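Local coordinates for DNA protection during starvation protein (Agrobacterium tumefaciens, PDB 1O9R) that oxidises iron(II) and stores it as a ferric mineral inside a hollow dodecamer, shielding DNA from oxidative damage without binding it, at residues T57-T60 and Q61-H65; A70-V73 and V74-G77; L107-L110 and I111-G115; V117-M120 and I121-A124. One frame throughout, in Å; residues are numbered along the deposited sequence.

How the interactions relate
Following the chain, interaction 1 (57-65) and interaction 2 (70-77) come first, both on helix 48-75: one in its middle, the other at its C-terminal end. Interactions 3 (107-115) and 4 (117-124) then succeed each other on helix 103-130. Each is an i to i+3 or i+4 contact within one helix, or at its end, so none closes a long loop; all four run in series and none nest or cross. The two helices meet where Phe-58 and Leu-62 of interaction 1 pack on Tyr-114 of interaction 3. Centres of interactions 2 and 3 lie about 29 Å apart, across the bundle. Interactions 1 and 2 both touch the second subunit, interactions 3 and 4 the fourth.

Interaction 1: residues T57-T60 and Q61-H65; sequences TFRT and QLDNH
The guanidinium of Arg-59 meets the carboxylate of Asp-63 at its edge, with the two planes turned 78° apart. The bond is a salt bridge from NE of Arg-59 to OD2 of Asp-63 at 2.9 Å, taken on the syn side of the oxygen but 20° out of the carboxylate plane. Round the second flat group, the ring of Phe-58, OE1 of Gln-61 approaches obliquely. Arg-59 swings its CG anti to the backbone N (chi1 172°) and then bends at chi2, which carries the guanidinium forward along the helix to the acid one turn on. A water closes a second link, accepting from NH1 of Arg-59 at 2.9 Å and donating to OD1 of Asp-63 at 2.7 Å, so both carboxylate oxygens are engaged. NH2 of Arg-59 bonds Ala-33 O on helix 12-42, and this pair packs on the same pair of the second subunit. On another side of the helix the extended Gln-61 crosses Thr-57, its NE2 3.6 Å from CG2. Beneath these side chains runs the ordinary i to i+4 ladder, including Leu-62 N to Phe-58 O at 2.9 Å. This is an i to i+4 Arg-Asp pair in the middle of helix 48-75, part of the ferritin-like four-helix bundle, at a subunit interface with His-40 of the iron site nearby.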
# COMPACT_ATOMS: atom_id res chain seq x y z
N THR A 57 -18.52 9.60 3.91
CA THR A 57 -18.08 8.56 4.86
C THR A 57 -19.32 7.90 5.47
O THR A 57 -19.36 6.66 5.63
CB THR A 57 -17.23 9.16 5.98
OG1 THR A 57 -16.06 9.75 5.35
CG2 THR A 57 -16.85 8.10 7.00
N PHE A 58 -20.38 8.66 5.80
CA PHE A 58 -21.57 8.06 6.38
C PHE A 58 -22.23 7.17 5.36
O PHE A 58 -22.73 6.08 5.72
CB PHE A 58 -22.56 9.17 6.74
CG PHE A 58 -22.16 10.01 7.92
CD1 PHE A 58 -23.06 11.03 8.24
CD2 PHE A 58 -21.02 9.77 8.69
CE1 PHE A 58 -22.74 11.86 9.32
CE2 PHE A 58 -20.78 10.60 9.78
CZ PHE A 58 -21.63 11.62 10.07
N ARG A 59 -22.25 7.52 4.07
CA ARG A 59 -22.86 6.69 3.06
C ARG A 59 -22.17 5.33 2.97
O ARG A 59 -22.84 4.29 2.95
CB ARG A 59 -22.98 7.39 1.71
CG ARG A 59 -23.44 6.44 0.60
CD ARG A 59 -24.89 5.90 0.83
NE ARG A 59 -25.16 5.05 -0.32
CZ ARG A 59 -25.79 5.42 -1.45
NH1 ARG A 59 -25.77 4.58 -2.53
NH2 ARG A 59 -26.45 6.56 -1.53
N THR A 60 -20.84 5.35 3.02
CA THR A 60 -20.08 4.06 2.96
C THR A 60 -20.48 3.23 4.17
O THR A 60 -20.68 2.01 4.03
CB THR A 60 -18.56 4.40 3.06
OG1 THR A 60 -18.28 5.06 1.80
CG2 THR A 60 -17.80 3.06 3.10
N GLN A 61 -20.59 3.82 5.37
CA GLN A 61 -20.96 2.98 6.51
C GLN A 61 -22.36 2.42 6.43
O GLN A 61 -22.62 1.28 6.80
CB GLN A 61 -20.84 3.84 7.80
CG GLN A 61 -19.41 4.27 8.06
CD GLN A 61 -19.29 5.24 9.22
OE1 GLN A 61 -20.23 5.60 9.92
NE2 GLN A 61 -18.06 5.72 9.42
N LEU A 62 -23.32 3.22 5.91
CA LEU A 62 -24.70 2.75 5.76
C LEU A 62 -24.73 1.65 4.71
O LEU A 62 -25.49 0.67 4.83
CB LEU A 62 -25.60 3.92 5.31
CG LEU A 62 -25.86 4.97 6.39
CD1 LEU A 62 -26.60 6.19 5.82
CD2 LEU A 62 -26.65 4.38 7.58
N ASP A 63 -23.90 1.76 3.67
CA ASP A 63 -23.86 0.65 2.70
C ASP A 63 -23.38 -0.62 3.38
O ASP A 63 -23.95 -1.72 3.09
CB ASP A 63 -22.85 0.99 1.58
CG ASP A 63 -23.28 2.11 0.66
OD1 ASP A 63 -22.34 2.60 -0.04
OD2 ASP A 63 -24.48 2.45 0.63
N ASN A 64 -22.38 -0.53 4.22
CA ASN A 64 -21.82 -1.74 4.83
C ASN A 64 -22.78 -2.33 5.86
O ASN A 64 -23.01 -3.55 5.83
CB ASN A 64 -20.48 -1.35 5.48
CG ASN A 64 -19.38 -1.16 4.41
OD1 ASN A 64 -19.51 -1.58 3.25
ND2 ASN A 64 -18.39 -0.44 4.89
N HIS A 65 -23.43 -1.47 6.68
CA HIS A 65 -24.42 -2.05 7.61
C HIS A 65 -25.63 -2.61 6.89
O HIS A 65 -26.17 -3.63 7.34
CB HIS A 65 -24.79 -1.02 8.69
CG HIS A 65 -23.63 -0.77 9.58
ND1 HIS A 65 -23.06 -1.75 10.34
CD2 HIS A 65 -22.92 0.35 9.85
CE1 HIS A 65 -22.04 -1.24 11.01
NE2 HIS A 65 -21.92 0.05 10.73
O HOH W 1 -23.24 7.05 8.97
O HOH W 2 -23.65 2.60 -2.44

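Interaction 2: residues A70-V73 and V74-G77; sequences AERV and VQLG
Arg-72 and Gln-75 join side chains in the last turn of helix 48-75, which ends in a Schellman motif with Gly-77, at positive phi (95°), as its C-prime residue. Gly-77 N bonds Val-74 O at 2.9 Å, and Gly-78 N reaches Val-73 O. Among the other backbone bonds, Gln-75 N meets Glu-71 O at 2.9 Å. Leu-76 is the first residue to leave helical angles, and its N bonds Arg-72 O at 3.2 Å and, weakly, Val-73 O.

The polar side-chain contact is a hydrogen bond from NH1 of Arg-72 to OE1 of Gln-75 at 3.1 Å. It is nearly straight (165°) and lies in both the amide and guanidinium planes, although those planes are 67° apart. Charged partners lie beyond the turn: NH1 of Arg-72 also pairs with Asp-148 of the third subunit, and NH2 with Asp-133 of its own chain. Glu-71, an iron ligand of the ferroxidase centre with a bound iron(III) about 2 Å from its side chain, has OE1 in a salt bridge to Lys-149 of the third subunit.

Methyl groups make the remaining contacts, against polar groups. CG2 of Val-74, held between its own backbone N and carbonyl carbon, is pressed against Glu-71 O at 3.0 Å. Across one face of the Arg-72 guanidinium, CD2 of Leu-76 sits over the centre, 3.9 Å from CZ.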
# COMPACT_ATOMS: atom_id res chain seq x y z
N ALA A 70 -28.92 -7.27 5.28
CA ALA A 70 -29.54 -8.07 4.25
C ALA A 70 -28.99 -9.48 4.21
O ALA A 70 -29.73 -10.44 3.98
CB ALA A 70 -29.30 -7.36 2.90
N GLU A 71 -27.64 -9.58 4.31
CA GLU A 71 -27.05 -10.94 4.28
C GLU A 71 -27.57 -11.77 5.46
O GLU A 71 -27.71 -13.00 5.24
CB GLU A 71 -25.52 -10.84 4.37
CG GLU A 71 -24.83 -10.14 3.19
CD GLU A 71 -23.31 -10.07 3.46
OE1 GLU A 71 -22.79 -10.30 4.56
OE2 GLU A 71 -22.66 -9.54 2.53
N ARG A 72 -27.81 -11.15 6.60
CA ARG A 72 -28.33 -11.96 7.74
C ARG A 72 -29.71 -12.47 7.43
O ARG A 72 -29.95 -13.62 7.87
CB ARG A 72 -28.30 -11.07 8.99
CG ARG A 72 -28.62 -11.84 10.28
CD ARG A 72 -27.61 -13.02 10.47
NE ARG A 72 -27.94 -13.60 11.79
CZ ARG A 72 -27.43 -14.80 12.13
NH1 ARG A 72 -26.63 -15.47 11.33
NH2 ARG A 72 -27.72 -15.30 13.36
N VAL A 73 -30.57 -11.69 6.76
CA VAL A 73 -31.88 -12.24 6.40
C VAL A 73 -31.67 -13.52 5.64
O VAL A 73 -32.38 -14.56 5.85
CB VAL A 73 -32.59 -11.21 5.50
CG1 VAL A 73 -33.83 -11.88 4.86
CG2 VAL A 73 -32.95 -9.95 6.27
N VAL A 74 -30.81 -13.53 4.63
CA VAL A 74 -30.67 -14.72 3.78
C VAL A 74 -30.03 -15.87 4.50
O VAL A 74 -30.37 -17.04 4.25
CB VAL A 74 -29.93 -14.34 2.47
CG1 VAL A 74 -30.79 -13.26 1.75
CG2 VAL A 74 -28.58 -13.71 2.51
N GLN A 75 -29.09 -15.58 5.39
CA GLN A 75 -28.48 -16.62 6.21
C GLN A 75 -29.57 -17.37 6.98
O GLN A 75 -29.37 -18.57 7.22
CB GLN A 75 -27.50 -16.02 7.23
CG GLN A 75 -26.20 -15.56 6.53
CD GLN A 75 -25.45 -14.58 7.40
OE1 GLN A 75 -25.42 -14.66 8.61
NE2 GLN A 75 -24.87 -13.54 6.77
N LEU A 76 -30.60 -16.69 7.42
CA LEU A 76 -31.68 -17.32 8.21
C LEU A 76 -32.70 -17.94 7.28
O LEU A 76 -33.73 -18.36 7.88
CB LEU A 76 -32.21 -16.31 9.20
CG LEU A 76 -31.19 -15.78 10.22
CD1 LEU A 76 -31.88 -14.76 11.12
CD2 LEU A 76 -30.57 -16.92 11.02
N GLY A 77 -32.53 -18.00 5.98
CA GLY A 77 -33.48 -18.68 5.10
C GLY A 77 -34.49 -17.71 4.52
O GLY A 77 -35.44 -18.20 3.88

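Interaction 3: residues L107-L110 and I111-G115; sequences LDAL and IERYG
Residues Leu-107 to Gly-115 form a regular alpha-helical run in which Ile-111 N bonds Leu-107 O at 2.8 Å and Tyr-114 N bonds Leu-110 O at 2.7 Å. One carbonyl does double duty. Ala-109 O accepts the backbone N of Arg-113 at 3.3 Å and, from the opposite face of its plane, NH1 of the same arginine at 2.9 Å. The carbonyl oxygen lies in the guanidinium plane, at its edge, whereas the NH1 donor comes in well off the carbonyl direction, with a C=O...N angle of only 112°. Arg-113 reaches there with CG beside its own backbone N (chi1 -68°), a straight chain as far as NE, and a turn at chi4 that brings NH1 back over the preceding helical turn, where it also passes CB of Ala-109. The remaining guanidinium nitrogens look elsewhere: NE bonds Lys-94 O, and NH2 makes a weak bond to Ala-95 O, in the segment before helix 103-130. Leu-110 and Tyr-114 lie side by side, pointing the same way, with CD2 of the leucine 4.1 Å from CE2 of the ring, while the ring's edge faces Leu-110 O. Ile-111 folds CG1 against Leu-107 O at 3.1 Å. Around this turn, Leu-110 packs on Val-35 and Ala-39 of helix 12-42 and on Leu-55 of helix 48-75; Tyr-114 bonds Thr-36 through OH, and Ile-111 and Leu-107 rest on Leu-154 of helix 134-156.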
# COMPACT_ATOMS: atom_id res chain seq x y z
N LEU A 107 -28.60 19.85 7.72
CA LEU A 107 -28.25 19.22 8.99
C LEU A 107 -29.50 18.91 9.82
O LEU A 107 -29.56 17.82 10.38
CB LEU A 107 -27.32 20.13 9.80
CG LEU A 107 -25.90 20.27 9.21
CD1 LEU A 107 -25.12 21.38 9.89
CD2 LEU A 107 -25.17 18.92 9.37
N ASP A 108 -30.48 19.85 9.88
CA ASP A 108 -31.65 19.48 10.71
C ASP A 108 -32.42 18.33 10.11
O ASP A 108 -32.90 17.47 10.86
CB ASP A 108 -32.57 20.75 10.77
CG ASP A 108 -32.05 21.80 11.70
OD1 ASP A 108 -32.48 22.98 11.47
OD2 ASP A 108 -31.29 21.55 12.65
N ALA A 109 -32.56 18.25 8.79
CA ALA A 109 -33.28 17.18 8.11
C ALA A 109 -32.57 15.81 8.29
O ALA A 109 -33.20 14.77 8.52
CB ALA A 109 -33.53 17.53 6.64
N LEU A 110 -31.23 15.91 8.21
CA LEU A 110 -30.44 14.69 8.42
C LEU A 110 -30.51 14.24 9.88
O LEU A 110 -30.61 13.04 10.13
CB LEU A 110 -28.97 14.99 8.04
CG LEU A 110 -28.71 15.14 6.55
CD1 LEU A 110 -27.37 15.82 6.34
CD2 LEU A 110 -28.78 13.79 5.84
N ILE A 111 -30.44 15.17 10.81
CA ILE A 111 -30.50 14.81 12.24
C ILE A 111 -31.81 14.09 12.55
O ILE A 111 -31.85 13.10 13.26
CB ILE A 111 -30.32 16.04 13.11
CG1 ILE A 111 -28.84 16.49 13.06
CG2 ILE A 111 -30.75 15.79 14.58
CD1 ILE A 111 -28.59 17.92 13.51
N GLU A 112 -32.94 14.57 11.94
CA GLU A 112 -34.19 13.88 12.24
C GLU A 112 -34.15 12.43 11.77
O GLU A 112 -34.64 11.54 12.47
CB GLU A 112 -35.38 14.62 11.61
CG GLU A 112 -35.71 15.95 12.27
CD GLU A 112 -37.01 16.57 11.74
OE1 GLU A 112 -37.69 16.01 10.83
OE2 GLU A 112 -37.31 17.65 12.30
N ARG A 113 -33.61 12.22 10.57
CA ARG A 113 -33.66 10.86 9.96
C ARG A 113 -32.62 9.98 10.61
O ARG A 113 -32.88 8.79 10.78
CB ARG A 113 -33.62 10.99 8.42
CG ARG A 113 -34.94 11.64 7.93
CD ARG A 113 -34.77 12.12 6.48
NE ARG A 113 -36.06 12.71 6.02
CZ ARG A 113 -36.45 13.93 6.36
NH1 ARG A 113 -35.79 14.74 7.13
NH2 ARG A 113 -37.66 14.41 5.91
N TYR A 114 -31.42 10.50 10.78
CA TYR A 114 -30.40 9.71 11.46
C TYR A 114 -30.84 9.35 12.88
O TYR A 114 -30.59 8.23 13.34
CB TYR A 114 -29.04 10.48 11.54
CG TYR A 114 -28.17 10.18 10.32
CD1 TYR A 114 -27.05 9.36 10.49
CD2 TYR A 114 -28.44 10.76 9.11
CE1 TYR A 114 -26.25 9.12 9.34
CE2 TYR A 114 -27.69 10.50 7.97
CZ TYR A 114 -26.60 9.67 8.15
OH TYR A 114 -25.82 9.36 7.02
N GLY A 115 -31.51 10.27 13.60
CA GLY A 115 -32.03 9.95 14.93
C GLY A 115 -33.05 8.81 14.89
O GLY A 115 -32.99 7.87 15.68

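Interaction 4: residues V117-M120 and I121-A124; sequences VANM and IRKA
A nearly eclipsed chi3 (-24°) folds the guanidinium of Arg-122 back toward Asn-119, whose CG stands beside its own backbone N. These turns set the two side chains alongside each other, pointing the same way, with amide and guanidinium planes 66° apart. NH2 of Arg-122 bonds OD1 of Asn-119 at 2.9 Å, a nearly straight bond (168°) lying in both planes. NE reaches the same oxygen weakly at 3.4 Å. Ala-118 O sits over one face of the guanidinium, offset toward its rim, while it also accepts the backbone N of Arg-122 at 3.0 Å. This i to i+3 pair lies on helix 103-130 of the ferritin-like four-helix bundle, away from the iron sites, and faces the fourth subunit. There NE of Arg-122 forms a salt bridge with Asp-9 of that subunit, OD1 of Asn-119 accepts from its Asp-9 N, and ND2 bonds its Lys-7 O; within the chain, NH1 pairs with Asp-148. The amide oxygen thus collects donors from two subunits, which should hold the Asn-119 amide in one orientation. Deeper in the bundle Val-117 and Ile-121 run side by side, CG1 to CG1 at 4.2 Å, and CG1 of Ile-121 closes on Val-117 O at 3.2 Å. Phe-140 and Leu-147 of helix 134-156 pack against Ile-121, and Leu-32 of helix 12-42 against Val-117.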
# COMPACT_ATOMS: atom_id res chain seq x y z
N VAL A 117 -33.35 6.43 12.58
CA VAL A 117 -32.72 5.14 12.27
C VAL A 117 -31.80 4.68 13.42
O VAL A 117 -31.85 3.49 13.77
CB VAL A 117 -31.90 5.28 10.98
CG1 VAL A 117 -31.20 3.93 10.68
CG2 VAL A 117 -32.85 5.62 9.83
N ALA A 118 -31.09 5.56 14.09
CA ALA A 118 -30.28 5.16 15.25
C ALA A 118 -31.23 4.51 16.28
O ALA A 118 -30.81 3.53 16.90
CB ALA A 118 -29.57 6.38 15.81
N ASN A 119 -32.37 5.18 16.51
CA ASN A 119 -33.23 4.65 17.58
C ASN A 119 -33.96 3.40 17.17
O ASN A 119 -34.15 2.48 17.99
CB ASN A 119 -34.22 5.80 17.94
CG ASN A 119 -33.52 6.93 18.64
OD1 ASN A 119 -32.45 6.82 19.26
ND2 ASN A 119 -34.10 8.14 18.63
N MET A 120 -34.22 3.23 15.86
CA MET A 120 -34.79 1.98 15.40
C MET A 120 -33.78 0.83 15.60
O MET A 120 -34.17 -0.29 16.00
CB MET A 120 -35.06 2.07 13.90
CG MET A 120 -35.29 0.85 13.06
SD MET A 120 -35.75 1.27 11.34
CE MET A 120 -36.42 2.97 11.70
N ILE A 121 -32.51 1.09 15.27
CA ILE A 121 -31.50 0.02 15.39
C ILE A 121 -31.22 -0.24 16.84
O ILE A 121 -30.99 -1.43 17.18
CB ILE A 121 -30.24 0.52 14.64
CG1 ILE A 121 -30.49 0.61 13.13
CG2 ILE A 121 -29.07 -0.39 14.98
CD1 ILE A 121 -30.93 -0.64 12.40
N ARG A 122 -31.29 0.74 17.75
CA ARG A 122 -31.13 0.51 19.17
C ARG A 122 -32.18 -0.49 19.68
O ARG A 122 -31.90 -1.44 20.43
CB ARG A 122 -31.26 1.85 19.93
CG ARG A 122 -30.88 1.87 21.40
CD ARG A 122 -31.04 3.23 22.12
NE ARG A 122 -31.00 4.40 21.24
CZ ARG A 122 -29.82 4.76 20.69
NH1 ARG A 122 -28.66 4.20 21.07
NH2 ARG A 122 -29.80 5.74 19.80
N LYS A 123 -33.46 -0.29 19.24
CA LYS A 123 -34.53 -1.23 19.64
C LYS A 123 -34.32 -2.59 18.99
O LYS A 123 -34.61 -3.63 19.59
CB LYS A 123 -35.87 -0.61 19.18
CG LYS A 123 -37.05 -1.54 19.58
CD LYS A 123 -38.35 -0.75 19.36
CE LYS A 123 -39.50 -1.61 19.90
NZ LYS A 123 -39.84 -2.75 19.01
N ALA A 124 -33.81 -2.64 17.74
CA ALA A 124 -33.56 -3.91 17.07
C ALA A 124 -32.56 -4.76 17.83
O ALA A 124 -32.72 -5.99 17.77
CB ALA A 124 -33.10 -3.68 15.61